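Local coordinates for protein Abbfa_003403 (Acinetobacter baumannii, PDB 4ZXH) that serves as a four-domain nonribosomal peptide synthetase, probably activating an amino acid, joining it to a carrier-bound acyl partner and releasing the product through its thioesterase, at residues A38-V43 / V144-L149; D106-V111 / G390-R395; E112-Q117 / H130-G135. All coordinates share one frame; numbering follows the deposited sequence.

Contact 1 (A38-V43 / V144-L149). With PNS (4'-phosphopantetheine), chain B.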
ATOM      1  N   ALA A  38      10.775  17.318  -5.596  1.00 23.51           N
ATOM      2  CA  ALA A  38      11.241  16.515  -6.706  1.00 27.65           C
ATOM      3  C   ALA A  38      11.189  17.263  -8.043  1.00 22.47           C
ATOM      4  O   ALA A  38      11.785  16.806  -9.017  1.00 25.02           O
ATOM      5  CB  ALA A  38      10.437  15.221  -6.785  1.00 24.56           C
ATOM      6  N   TYR A  39      10.487  18.395  -8.096  1.00 21.67           N
ATOM      7  CA  TYR A  39      10.393  19.167  -9.341  1.00 29.39           C
ATOM      8  C   TYR A  39      11.068  20.557  -9.256  1.00 21.09           C
ATOM      9  O   TYR A  39      10.765  21.457 -10.038  1.00 18.79           O
ATOM     10  CB  TYR A  39       8.922  19.308  -9.753  1.00 30.70           C
ATOM     11  CG  TYR A  39       8.335  17.993 -10.161  1.00 32.07           C
ATOM     12  CD1 TYR A  39       8.572  17.471 -11.432  1.00 28.74           C
ATOM     13  CD2 TYR A  39       7.579  17.236  -9.268  1.00 30.63           C
ATOM     14  CE1 TYR A  39       8.056  16.237 -11.807  1.00 21.20           C
ATOM     15  CE2 TYR A  39       7.061  15.999  -9.634  1.00 27.81           C
ATOM     16  CZ  TYR A  39       7.310  15.505 -10.909  1.00 26.61           C
ATOM     17  OH  TYR A  39       6.789  14.287 -11.291  1.00 34.02           O
ATOM     18  N   ASN A  40      11.982  20.709  -8.303  1.00 19.05           N
ATOM     19  CA  ASN A  40      12.848  21.878  -8.203  1.00 17.81           C
ATOM     20  C   ASN A  40      14.042  21.785  -9.140  1.00 31.43           C
ATOM     21  O   ASN A  40      15.079  21.261  -8.739  1.00 35.90           O
ATOM     22  CB  ASN A  40      13.385  22.025  -6.778  1.00 29.16           C
ATOM     23  CG  ASN A  40      12.328  22.414  -5.781  1.00 18.34           C
ATOM     24  OD1 ASN A  40      11.138  22.254  -6.016  1.00 39.95           O
ATOM     25  ND2 ASN A  40      12.764  22.928  -4.648  1.00 20.96           N
ATOM     26  N   MET A  41      13.916  22.271 -10.375  1.00 17.74           N
ATOM     27  CA  MET A  41      15.067  22.301 -11.270  1.00 28.27           C
ATOM     28  C   MET A  41      16.156  23.246 -10.718  1.00 37.80           C
ATOM     29  O   MET A  41      15.872  24.353 -10.213  1.00 36.25           O
ATOM     30  CB  MET A  41      14.670  22.742 -12.665  1.00 18.03           C
ATOM     31  CG  MET A  41      13.326  22.248 -13.143  1.00 39.53           C
ATOM     32  SD  MET A  41      13.020  22.638 -14.854  1.00 30.79           S
ATOM     33  CE  MET A  41      14.338  21.702 -15.601  1.00 81.26           C
ATOM     34  N   VAL A  42      17.400  22.801 -10.814  1.00 25.29           N
ATOM     35  CA  VAL A  42      18.514  23.540 -10.254  1.00 26.13           C
ATOM     36  C   VAL A  42      19.696  23.521 -11.189  1.00 27.95           C
ATOM     37  O   VAL A  42      20.203  22.449 -11.530  1.00 25.57           O
ATOM     38  CB  VAL A  42      18.998  22.954  -8.893  1.00 28.59           C
ATOM     39  CG1 VAL A  42      20.225  23.735  -8.393  1.00 19.15           C
ATOM     40  CG2 VAL A  42      17.892  22.957  -7.871  1.00 21.20           C
ATOM     41  N   VAL A  43      20.135  24.705 -11.596  1.00 29.03           N
ATOM     42  CA  VAL A  43      21.418  24.856 -12.256  1.00 25.54           C
ATOM     43  C   VAL A  43      22.295  25.722 -11.336  1.00 29.66           C
ATOM     44  O   VAL A  43      21.827  26.753 -10.827  1.00 25.33           O
ATOM     45  CB  VAL A  43      21.264  25.486 -13.669  1.00 26.56           C
ATOM     46  CG1 VAL A  43      20.458  26.762 -13.620  1.00 27.63           C
ATOM     47  CG2 VAL A  43      22.604  25.770 -14.272  1.00 31.97           C
ATOM     48  N   VAL A 144      17.104  28.070  -8.726  1.00 27.03           N
ATOM     49  CA  VAL A 144      16.067  27.053  -8.539  1.00 24.86           C
ATOM     50  C   VAL A 144      14.770  27.473  -9.219  1.00 28.95           C
ATOM     51  O   VAL A 144      14.208  28.521  -8.887  1.00 25.21           O
ATOM     52  CB  VAL A 144      15.747  26.822  -7.068  1.00 20.65           C
ATOM     53  CG1 VAL A 144      14.989  25.539  -6.912  1.00 27.61           C
ATOM     54  CG2 VAL A 144      17.000  26.770  -6.256  1.00 32.69           C
ATOM     55  N   ILE A 145      14.288  26.668 -10.159  1.00 21.61           N
ATOM     56  CA  ILE A 145      13.029  26.981 -10.826  1.00 21.68           C
ATOM     57  C   ILE A 145      12.106  25.781 -10.752  1.00 22.13           C
ATOM     58  O   ILE A 145      12.492  24.671 -11.127  1.00 26.49           O
ATOM     59  CB  ILE A 145      13.212  27.355 -12.323  1.00 18.98           C
ATOM     60  CG1 ILE A 145      14.098  28.565 -12.497  1.00 27.37           C
ATOM     61  CG2 ILE A 145      11.900  27.701 -12.919  1.00 24.87           C
ATOM     62  CD1 ILE A 145      15.530  28.249 -12.835  1.00 32.63           C
ATOM     63  N   HIS A 146      10.882  25.989 -10.295  1.00 25.00           N
ATOM     64  CA  HIS A 146       9.946  24.880 -10.235  1.00 21.41           C
ATOM     65  C   HIS A 146       9.501  24.468 -11.637  1.00 27.10           C
ATOM     66  O   HIS A 146       9.199  25.318 -12.490  1.00 36.47           O
ATOM     67  CB  HIS A 146       8.747  25.242  -9.382  1.00 20.35           C
ATOM     68  CG  HIS A 146       7.922  24.060  -8.993  1.00 31.46           C
ATOM     69  ND1 HIS A 146       7.043  23.456  -9.861  1.00 28.88           N
ATOM     70  CD2 HIS A 146       7.857  23.360  -7.837  1.00 18.85           C
ATOM     71  CE1 HIS A 146       6.455  22.443  -9.249  1.00 32.80           C
ATOM     72  NE2 HIS A 146       6.936  22.359  -8.021  1.00 24.33           N
ATOM     73  N   HIS A 147       9.470  23.160 -11.868  1.00 23.94           N
ATOM     74  CA  HIS A 147       9.200  22.597 -13.198  1.00 24.44           C
ATOM     75  C   HIS A 147       7.757  22.904 -13.684  1.00 29.87           C
ATOM     76  O   HIS A 147       7.482  22.899 -14.889  1.00 24.72           O
ATOM     77  CB  HIS A 147       9.464  21.090 -13.158  1.00 23.77           C
ATOM     78  CG  HIS A 147       9.710  20.462 -14.501  1.00 26.07           C
ATOM     79  ND1 HIS A 147       9.048  20.847 -15.640  1.00 26.91           N
ATOM     80  CD2 HIS A 147      10.525  19.435 -14.853  1.00 29.03           C
ATOM     81  CE1 HIS A 147       9.458  20.093 -16.657  1.00 29.31           C
ATOM     82  NE2 HIS A 147      10.347  19.235 -16.204  1.00 35.31           N
ATOM     83  N   ALA A 148       6.841  23.196 -12.760  1.00 25.19           N
ATOM     84  CA  ALA A 148       5.513  23.673 -13.164  1.00 29.26           C
ATOM     85  C   ALA A 148       5.597  24.983 -13.945  1.00 29.96           C
ATOM     86  O   ALA A 148       4.699  25.291 -14.741  1.00 30.04           O
ATOM     87  CB  ALA A 148       4.591  23.850 -11.951  1.00 20.29           C
ATOM     88  N   LEU A 149       6.674  25.748 -13.743  1.00 29.55           N
ATOM     89  CA  LEU A 149       6.802  27.043 -14.404  1.00 24.79           C
ATOM     90  C   LEU A 149       7.459  26.894 -15.769  1.00 30.88           C
ATOM     91  O   LEU A 149       6.985  27.462 -16.752  1.00 36.13           O
ATOM     92  CB  LEU A 149       7.595  28.024 -13.545  1.00 23.25           C
ATOM     93  CG  LEU A 149       7.599  29.468 -14.074  1.00 32.34           C
ATOM     94  CD1 LEU A 149       6.204  30.147 -13.964  1.00 23.08           C
ATOM     95  CD2 LEU A 149       8.688  30.332 -13.417  1.00 24.60           C
TER
HETATM   96  O23 PNS B1401      -4.581  10.978 -10.611  1.00 28.78           O
HETATM   97  P24 PNS B1401      -4.969  12.145 -11.482  1.00 28.70           P
HETATM   98  O25 PNS B1401      -6.146  11.989 -12.406  1.00 28.18           O
HETATM   99  O27 PNS B1401      -3.666  12.443 -12.386  1.00 38.06           O
HETATM  100  C28 PNS B1401      -2.401  12.680 -11.777  1.00 36.72           C
HETATM  101  C29 PNS B1401      -1.386  12.995 -12.861  1.00 39.68           C
HETATM  102  C30 PNS B1401      -1.943  14.206 -13.611  1.00 38.81           C
HETATM  103  C31 PNS B1401      -1.253  11.790 -13.794  1.00 37.31           C
HETATM  104  C32 PNS B1401      -0.020  13.273 -12.217  1.00 36.28           C
HETATM  105  O33 PNS B1401       0.205  12.249 -11.234  1.00 31.14           O
HETATM  106  C34 PNS B1401       1.076  13.308 -13.265  1.00 36.04           C
HETATM  107  O35 PNS B1401       1.084  14.134 -14.177  1.00 32.67           O
HETATM  108  N36 PNS B1401       2.058  12.422 -13.178  1.00 29.27           N
HETATM  109  C37 PNS B1401       3.151  12.374 -14.135  1.00 25.61           C
HETATM  110  C38 PNS B1401       4.451  12.593 -13.363  1.00 31.38           C
HETATM  111  C39 PNS B1401       5.435  13.315 -14.232  0.50 37.97           C
HETATM  112  O40 PNS B1401       5.066  14.187 -15.005  0.50 45.27           O
HETATM  113  N41 PNS B1401       6.689  12.915 -14.072  0.50 35.69           N
HETATM  114  C42 PNS B1401       7.870  13.401 -14.742  0.50 33.92           C
HETATM  115  C43 PNS B1401       8.886  12.336 -14.383  0.50 32.12           C
HETATM  116  S44 PNS B1401       8.976  11.187 -15.764  0.50 61.73           S

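Contact 2 (D106-V111 / G390-R395). With K (potassium ion), chain D.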
ATOM      1  N   ASP A 106      30.544  19.622   2.747  1.00 43.28           N
ATOM      2  CA  ASP A 106      29.444  20.260   3.462  1.00 36.69           C
ATOM      3  C   ASP A 106      28.740  21.337   2.645  1.00 37.50           C
ATOM      4  O   ASP A 106      27.506  21.442   2.682  1.00 41.02           O
ATOM      5  CB  ASP A 106      29.952  20.869   4.764  1.00 42.98           C
ATOM      6  CG  ASP A 106      30.522  19.826   5.718  1.00 54.36           C
ATOM      7  OD1 ASP A 106      30.043  18.669   5.696  1.00 55.54           O
ATOM      8  OD2 ASP A 106      31.449  20.174   6.488  1.00 60.07           O
ATOM      9  N   LEU A 107      29.513  22.131   1.904  1.00 35.96           N
ATOM     10  CA  LEU A 107      28.933  23.178   1.076  1.00 33.23           C
ATOM     11  C   LEU A 107      27.995  22.582   0.035  1.00 35.64           C
ATOM     12  O   LEU A 107      26.900  23.107  -0.180  1.00 37.06           O
ATOM     13  CB  LEU A 107      30.018  24.019   0.392  1.00 34.59           C
ATOM     14  CG  LEU A 107      29.483  25.214  -0.420  1.00 32.70           C
ATOM     15  CD1 LEU A 107      28.495  26.038   0.409  1.00 33.46           C
ATOM     16  CD2 LEU A 107      30.589  26.100  -0.939  1.00 28.77           C
ATOM     17  N   THR A 108      28.408  21.487  -0.603  1.00 27.06           N
ATOM     18  CA  THR A 108      27.529  20.818  -1.551  1.00 33.90           C
ATOM     19  C   THR A 108      26.239  20.426  -0.853  1.00 31.80           C
ATOM     20  O   THR A 108      25.145  20.659  -1.375  1.00 32.90           O
ATOM     21  CB  THR A 108      28.160  19.559  -2.175  1.00 36.08           C
ATOM     22  OG1 THR A 108      29.305  19.929  -2.941  1.00 40.20           O
ATOM     23  CG2 THR A 108      27.178  18.893  -3.110  1.00 25.15           C
ATOM     24  N   GLN A 109      26.363  19.850   0.338  1.00 35.15           N
ATOM     25  CA  GLN A 109      25.189  19.338   1.029  1.00 35.03           C
ATOM     26  C   GLN A 109      24.259  20.496   1.374  1.00 33.92           C
ATOM     27  O   GLN A 109      23.043  20.406   1.173  1.00 33.80           O
ATOM     28  CB  GLN A 109      25.567  18.540   2.285  1.00 32.82           C
ATOM     29  CG  GLN A 109      24.320  17.907   2.927  1.00 55.96           C
ATOM     30  CD  GLN A 109      24.594  16.960   4.098  1.00 65.90           C
ATOM     31  OE1 GLN A 109      25.737  16.597   4.389  1.00 71.36           O
ATOM     32  NE2 GLN A 109      23.523  16.574   4.786  1.00 67.46           N
ATOM     33  N   LEU A 110      24.844  21.594   1.849  1.00 31.02           N
ATOM     34  CA  LEU A 110      24.085  22.793   2.179  1.00 29.16           C
ATOM     35  C   LEU A 110      23.227  23.276   1.011  1.00 34.27           C
ATOM     36  O   LEU A 110      22.016  23.480   1.154  1.00 32.77           O
ATOM     37  CB  LEU A 110      25.034  23.907   2.619  1.00 29.51           C
ATOM     38  CG  LEU A 110      24.366  25.224   3.015  1.00 32.93           C
ATOM     39  CD1 LEU A 110      23.319  24.976   4.104  1.00 27.40           C
ATOM     40  CD2 LEU A 110      25.397  26.259   3.468  1.00 28.24           C
ATOM     41  N   VAL A 111      23.868  23.457  -0.137  1.00 24.09           N
ATOM     42  CA  VAL A 111      23.190  23.897  -1.345  1.00 22.98           C
ATOM     43  C   VAL A 111      22.118  22.892  -1.774  1.00 28.97           C
ATOM     44  O   VAL A 111      21.043  23.278  -2.214  1.00 28.39           O
ATOM     45  CB  VAL A 111      24.223  24.137  -2.516  1.00 36.87           C
ATOM     46  CG1 VAL A 111      23.519  24.458  -3.844  1.00 29.04           C
ATOM     47  CG2 VAL A 111      25.222  25.263  -2.157  1.00 23.84           C
ATOM     48  N   GLY A 390      32.280  28.322 -13.291  1.00 31.31           N
ATOM     49  CA  GLY A 390      32.853  26.989 -13.198  1.00 29.31           C
ATOM     50  C   GLY A 390      31.770  26.015 -12.789  1.00 43.43           C
ATOM     51  O   GLY A 390      30.661  26.443 -12.470  1.00 44.05           O
ATOM     52  N   SER A 391      32.071  24.717 -12.808  1.00 44.26           N
ATOM     53  CA  SER A 391      31.090  23.699 -12.424  1.00 27.72           C
ATOM     54  C   SER A 391      30.770  23.775 -10.956  1.00 36.52           C
ATOM     55  O   SER A 391      31.608  24.194 -10.178  1.00 36.74           O
ATOM     56  CB  SER A 391      31.590  22.287 -12.743  1.00 28.50           C
ATOM     57  OG  SER A 391      31.663  22.063 -14.134  1.00 56.39           O
ATOM     58  N   PHE A 392      29.548  23.385 -10.590  1.00 43.96           N
ATOM     59  CA  PHE A 392      29.215  23.077  -9.199  1.00 38.54           C
ATOM     60  C   PHE A 392      28.065  22.051  -9.167  1.00 31.12           C
ATOM     61  O   PHE A 392      26.894  22.416  -9.211  1.00 29.22           O
ATOM     62  CB  PHE A 392      28.853  24.344  -8.422  1.00 25.07           C
ATOM     63  CG  PHE A 392      28.723  24.124  -6.935  1.00 26.77           C
ATOM     64  CD1 PHE A 392      29.812  24.282  -6.103  1.00 27.93           C
ATOM     65  CD2 PHE A 392      27.505  23.748  -6.372  1.00 31.41           C
ATOM     66  CE1 PHE A 392      29.695  24.081  -4.750  1.00 32.39           C
ATOM     67  CE2 PHE A 392      27.376  23.533  -5.019  1.00 26.50           C
ATOM     68  CZ  PHE A 392      28.465  23.692  -4.203  1.00 34.05           C
ATOM     69  N   PRO A 393      28.398  20.752  -9.100  1.00 34.23           N
ATOM     70  CA  PRO A 393      27.328  19.745  -9.160  1.00 24.63           C
ATOM     71  C   PRO A 393      26.421  19.745  -7.941  1.00 29.67           C
ATOM     72  O   PRO A 393      26.852  19.898  -6.802  1.00 32.70           O
ATOM     73  CB  PRO A 393      28.092  18.428  -9.259  1.00 25.58           C
ATOM     74  CG  PRO A 393      29.473  18.822  -9.768  1.00 33.73           C
ATOM     75  CD  PRO A 393      29.740  20.145  -9.147  1.00 26.37           C
ATOM     76  N   VAL A 394      25.141  19.559  -8.203  1.00 35.67           N
ATOM     77  CA  VAL A 394      24.126  19.567  -7.175  1.00 30.03           C
ATOM     78  C   VAL A 394      23.108  18.453  -7.441  1.00 30.73           C
ATOM     79  O   VAL A 394      22.494  18.415  -8.508  1.00 32.84           O
ATOM     80  CB  VAL A 394      23.401  20.937  -7.127  1.00 29.18           C
ATOM     81  CG1 VAL A 394      22.146  20.834  -6.322  1.00 43.62           C
ATOM     82  CG2 VAL A 394      24.291  21.977  -6.512  1.00 25.65           C
ATOM     83  N   ARG A 395      22.937  17.534  -6.495  1.00 29.94           N
ATOM     84  CA  ARG A 395      21.808  16.620  -6.578  1.00 34.00           C
ATOM     85  C   ARG A 395      20.509  17.429  -6.768  1.00 33.64           C
ATOM     86  O   ARG A 395      20.267  18.401  -6.057  1.00 35.86           O
ATOM     87  CB  ARG A 395      21.719  15.751  -5.331  1.00 29.43           C
ATOM     88  CG  ARG A 395      22.782  14.656  -5.231  1.00 26.09           C
ATOM     89  CD  ARG A 395      22.791  14.012  -3.824  1.00 40.27           C
ATOM     90  NE  ARG A 395      21.485  13.485  -3.419  1.00 48.67           N
ATOM     91  CZ  ARG A 395      21.206  12.978  -2.219  1.00 43.49           C
ATOM     92  NH1 ARG A 395      22.133  12.922  -1.273  1.00 46.13           N
ATOM     93  NH2 ARG A 395      19.990  12.523  -1.967  1.00 40.65           N
TER
HETATM   94  K     K D1403      29.457  20.149 -14.522  1.00 46.94           K

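Contact 3 (E112-Q117 / H130-G135)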
ATOM      1  N   GLU A 112      22.390  21.599  -1.643  1.00 25.43           N
ATOM      2  CA  GLU A 112      21.347  20.622  -1.943  1.00 28.21           C
ATOM      3  C   GLU A 112      20.156  20.823  -0.998  1.00 27.84           C
ATOM      4  O   GLU A 112      19.025  20.952  -1.464  1.00 30.57           O
ATOM      5  CB  GLU A 112      21.894  19.189  -1.877  1.00 24.00           C
ATOM      6  CG  GLU A 112      22.703  18.812  -3.145  1.00 53.20           C
ATOM      7  CD  GLU A 112      23.695  17.653  -2.950  1.00 53.83           C
ATOM      8  OE1 GLU A 112      23.785  17.116  -1.819  1.00 57.15           O
ATOM      9  OE2 GLU A 112      24.392  17.288  -3.933  1.00 49.04           O
ATOM     10  N   GLN A 113      20.392  20.905   0.313  1.00 25.10           N
ATOM     11  CA  GLN A 113      19.266  21.071   1.227  0.50 26.91           C
ATOM     12  C   GLN A 113      18.560  22.420   1.024  1.00 27.49           C
ATOM     13  O   GLN A 113      17.336  22.466   1.057  1.00 31.73           O
ATOM     14  CB  GLN A 113      19.711  20.893   2.680  0.50 28.54           C
ATOM     15  CG  GLN A 113      18.763  20.025   3.530  0.50 31.60           C
ATOM     16  CD  GLN A 113      18.621  18.565   3.045  0.50 33.57           C
ATOM     17  OE1 GLN A 113      19.231  18.140   2.051  0.50 27.62           O
ATOM     18  NE2 GLN A 113      17.808  17.794   3.766  0.50 25.01           N
ATOM     19  N   ASP A 114      19.299  23.494   0.762  1.00 34.21           N
ATOM     20  CA  ASP A 114      18.668  24.796   0.523  1.00 31.98           C
ATOM     21  C   ASP A 114      17.760  24.822  -0.707  1.00 33.95           C
ATOM     22  O   ASP A 114      16.648  25.345  -0.652  1.00 38.16           O
ATOM     23  CB  ASP A 114      19.726  25.884   0.382  1.00 36.21           C
ATOM     24  CG  ASP A 114      20.228  26.385   1.716  1.00 38.59           C
ATOM     25  OD1 ASP A 114      19.860  25.779   2.744  1.00 26.78           O
ATOM     26  OD2 ASP A 114      20.975  27.397   1.727  1.00 47.72           O
ATOM     27  N   THR A 115      18.237  24.261  -1.816  1.00 31.16           N
ATOM     28  CA  THR A 115      17.478  24.270  -3.064  1.00 24.65           C
ATOM     29  C   THR A 115      16.277  23.322  -3.047  1.00 23.21           C
ATOM     30  O   THR A 115      15.407  23.435  -3.892  1.00 21.65           O
ATOM     31  CB  THR A 115      18.374  23.905  -4.283  1.00 31.13           C
ATOM     32  OG1 THR A 115      18.844  22.557  -4.172  1.00 28.38           O
ATOM     33  CG2 THR A 115      19.569  24.863  -4.399  1.00 23.78           C
ATOM     34  N   LYS A 116      16.228  22.389  -2.098  1.00 31.93           N
ATOM     35  CA  LYS A 116      15.063  21.503  -1.948  1.00 30.44           C
ATOM     36  C   LYS A 116      13.919  22.093  -1.115  1.00 25.10           C
ATOM     37  O   LYS A 116      12.915  21.419  -0.871  1.00 29.33           O
ATOM     38  CB  LYS A 116      15.485  20.163  -1.329  1.00 22.37           C
ATOM     39  CG  LYS A 116      15.870  19.157  -2.371  1.00 28.98           C
ATOM     40  CD  LYS A 116      16.731  18.027  -1.840  1.00 34.27           C
ATOM     41  CE  LYS A 116      17.420  17.374  -3.052  1.00 43.73           C
ATOM     42  NZ  LYS A 116      18.293  16.222  -2.680  1.00 62.61           N
ATOM     43  N   GLN A 117      14.068  23.327  -0.650  1.00 23.45           N
ATOM     44  CA  GLN A 117      12.977  23.954   0.084  1.00 24.72           C
ATOM     45  C   GLN A 117      11.847  24.071  -0.919  1.00 30.53           C
ATOM     46  O   GLN A 117      12.074  24.365  -2.093  1.00 35.04           O
ATOM     47  CB  GLN A 117      13.390  25.300   0.680  1.00 23.37           C
ATOM     48  CG  GLN A 117      14.320  25.155   1.887  1.00 41.05           C
ATOM     49  CD  GLN A 117      15.319  26.321   2.080  1.00 57.95           C
ATOM     50  OE1 GLN A 117      15.443  27.234   1.254  1.00 40.69           O
ATOM     51  NE2 GLN A 117      16.054  26.262   3.182  1.00 72.57           N
ATOM     52  N   HIS A 130      19.976  31.221  -4.809  1.00 27.73           N
ATOM     53  CA  HIS A 130      20.683  31.009  -3.546  1.00 26.61           C
ATOM     54  C   HIS A 130      22.154  31.352  -3.728  1.00 23.51           C
ATOM     55  O   HIS A 130      22.816  30.731  -4.549  1.00 30.46           O
ATOM     56  CB  HIS A 130      20.549  29.558  -3.080  1.00 27.09           C
ATOM     57  CG  HIS A 130      19.169  29.161  -2.651  1.00 29.41           C
ATOM     58  ND1 HIS A 130      18.750  29.224  -1.339  1.00 33.52           N
ATOM     59  CD2 HIS A 130      18.129  28.646  -3.350  1.00 36.15           C
ATOM     60  CE1 HIS A 130      17.503  28.790  -1.253  1.00 31.20           C
ATOM     61  NE2 HIS A 130      17.100  28.434  -2.459  1.00 30.13           N
ATOM     62  N   CYS A 131      22.671  32.320  -2.975  1.00 24.61           N
ATOM     63  CA  CYS A 131      24.076  32.728  -3.114  1.00 25.41           C
ATOM     64  C   CYS A 131      24.924  32.420  -1.890  1.00 34.62           C
ATOM     65  O   CYS A 131      24.465  32.533  -0.764  1.00 33.89           O
ATOM     66  CB  CYS A 131      24.185  34.220  -3.404  1.00 26.27           C
ATOM     67  SG  CYS A 131      23.133  34.756  -4.725  1.00 50.20           S
ATOM     68  N   TYR A 132      26.179  32.058  -2.124  1.00 36.94           N
ATOM     69  CA  TYR A 132      27.087  31.716  -1.053  1.00 27.74           C
ATOM     70  C   TYR A 132      28.448  32.314  -1.313  1.00 35.81           C
ATOM     71  O   TYR A 132      29.031  32.099  -2.372  1.00 44.83           O
ATOM     72  CB  TYR A 132      27.213  30.211  -0.927  1.00 27.22           C
ATOM     73  CG  TYR A 132      25.898  29.492  -0.824  1.00 26.14           C
ATOM     74  CD1 TYR A 132      25.350  29.161   0.414  1.00 26.53           C
ATOM     75  CD2 TYR A 132      25.212  29.118  -1.964  1.00 27.86           C
ATOM     76  CE1 TYR A 132      24.147  28.489   0.502  1.00 28.64           C
ATOM     77  CE2 TYR A 132      24.015  28.445  -1.886  1.00 29.33           C
ATOM     78  CZ  TYR A 132      23.491  28.135  -0.664  1.00 29.92           C
ATOM     79  OH  TYR A 132      22.298  27.478  -0.621  1.00 35.66           O
ATOM     80  N   GLU A 133      28.961  33.057  -0.342  1.00 33.96           N
ATOM     81  CA  GLU A 133      30.308  33.598  -0.414  1.00 33.20           C
ATOM     82  C   GLU A 133      31.316  32.538   0.062  1.00 36.03           C
ATOM     83  O   GLU A 133      31.190  32.014   1.163  1.00 42.38           O
ATOM     84  CB  GLU A 133      30.399  34.882   0.424  1.00 35.67           C
ATOM     85  CG  GLU A 133      31.756  35.605   0.376  1.00 45.17           C
ATOM     86  CD  GLU A 133      31.746  36.940   1.124  1.00 55.51           C
ATOM     87  OE1 GLU A 133      30.771  37.214   1.863  1.00 57.43           O
ATOM     88  OE2 GLU A 133      32.723  37.710   0.976  1.00 64.64           O
ATOM     89  N   CYS A 134      32.314  32.231  -0.765  1.00 39.16           N
ATOM     90  CA  CYS A 134      33.309  31.197  -0.441  1.00 38.78           C
ATOM     91  C   CYS A 134      34.698  31.729  -0.130  1.00 44.44           C
ATOM     92  O   CYS A 134      35.568  30.984   0.329  1.00 53.13           O
ATOM     93  CB  CYS A 134      33.430  30.217  -1.598  1.00 33.75           C
ATOM     94  SG  CYS A 134      31.876  29.507  -2.019  1.00 46.32           S
ATOM     95  N   GLY A 135      34.907  33.011  -0.411  1.00 44.49           N
ATOM     96  CA  GLY A 135      36.200  33.653  -0.246  1.00 47.33           C
ATOM     97  C   GLY A 135      36.105  34.998  -0.927  1.00 46.84           C
ATOM     98  O   GLY A 135      35.030  35.344  -1.421  1.00 47.49           O
TER

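Contact 1 (A38-V43 / V144-L149)
M41 and H147 meet where strand 40-49 begins and strand 138-146 ends, with the methionine sulfur over one face of the imidazole and shifted toward its rim. SD lies 4.2 Å from the centroid of the H147 ring, a sulfur-aromatic contact. The extended middle of the methionine chain (chi2 -173°) carries the sulfur there, while H147 holds its ring carbon CG anti to the backbone nitrogen (chi1 -159°). Beside this pair, Y39 CB packs against H147 CB at 3.9 Å and also makes a CH-pi contact over the face of the neighbouring ring, 4.3 Å from the centroid of H146.

The backbone sets this register. H147 N donates to Y39 O at 2.8 Å, and I145 N donates to M41 O at the same 2.8 Å; the return bond from M41 N to I145 O is weak. H146 is gripped at both ring nitrogens, which fixes its rotation: ND1 accepts the amide of A148 at 2.9 Å, and NE2 pairs with Q30. On the same face of the sheet as H146, the methylene CB of N40 lies 3.9 Å from V144 CG1, while the amide ND2 reaches the carbonyls of T115 and Q117. V42 CG2 runs alongside V144 CG1 on that face too.

The Y39 ring leads on to the bound 4'-phosphopantetheine, whose C42 sits at the ring edge; the hydroxyl OH of Y39 comes within 3.1 Å of N41 of that arm. The histidine pair opens the HHxxxD signature of condensation domains. It follows the strand into the turn, near the thiol end of the arm but not touching it, consistent with the active-site tunnel of this chloramphenicol acetyltransferase-like fold.

Contact 2 (D106-V111 / G390-R395)
F392 is the bump of this contact, and the hollow that takes it lies on one flank of the helix, between L107, T108 and V111. Its chi1 of -170° sets CG anti to the backbone nitrogen and sends the ring toward the helix. The far end of the ring does the touching: CZ comes to 4.0 Å from T108 CA and 4.2 Å from L107 CG, while CE2 lies 4.0 Å from V111 CG2. That end of the ring passes alongside T108 and so reaches the helix backbone.

V111 is a forked bump that serves two neighbours. Its CG2 branch turns to the phenylalanine; CG1 also borders that ring and reaches V394 CG2 at 3.7 Å, the two valines crossing at about a right angle. To one side, the methyl CG2 of T108 lies 3.8 Å from the carbonyl oxygen of P393. Behind the ring the sheet continues the packing, F392 touching V140 and V394 touching V42 and A44.

Just before F392, S391 serves a different site: its OG binds a potassium ion together with the carbonyl oxygens of E371, L372, L374 and I376. One short piece of chain thus joins a metal site to a helix. Since no hydrogen bond spans the two segments, the fit rests mainly on apolar carbon. A polar tie to the helix comes at the margin, where the amide N of R395 bonds to E112 OE2, while R395 NE keeps a local salt bridge with E398.

Contact 3 (E112-Q117 / H130-G135)
D114 and Y132 tie the helix to the second strand of a beta-alpha-beta unit, made of strand 94-98, helix 104-115 and strand 127-135. The phenol OH of Y132 donates to D114 OD2 at 2.7 Å, meeting the carboxylate on its anti side and 25° out of its plane. OD2 in turn lies at the edge of the tyrosine ring, in its plane, and the two flat groups are turned only 24° apart.

The dense part of the contact is built on H130. Its imidazole lies under the end of the helix, with the carbonyl carbon of D114 over one face and D114 CB 4.2 Å from the ring centroid in an off-centre CH-pi contact. T115 adds a methyl. Farther in, H130 and T115 both touch V144 of the next strand, and Y132 packs on L110 and V111. The polar end of H130 is engaged elsewhere, NE2 bonding to R128.

Toward solvent the contact thins. Q117, beyond the helix, is exposed, although its backbone carbonyl is held by R128. Its side chain, extended beyond CG, reaches toward the H130 ring, but OE1 is modelled 2.9 Å from D114 O, two acceptors that cannot bond, so the orientation of this amide is doubtful. The inner side is firmer: there T115 CG2 stands 4.2 Å from H130 CD2.

All three contacts belong to the condensation domain and its mixed sheet, in which strands 127-135, 138-146, 40-49 and 387-391 are successive neighbours. Contact 1 joins the middle two; contact 2 sets helix 104-115 against the loop after strand 387-391, contact 3 against strand 127-135. The centres of contacts 2 and 3 lie about 8 Å apart, that of contact 1 about 15 to 16 Å from both. Contact 3 falls in the latter half of the beta-alpha-beta unit, within the span of each of the others, whose segments alternate. N40 links contact 1 to contact 3, and V42 meets V394 of contact 2. The helix is thereby connected with both strands of contact 1, one leading into the histidine motif.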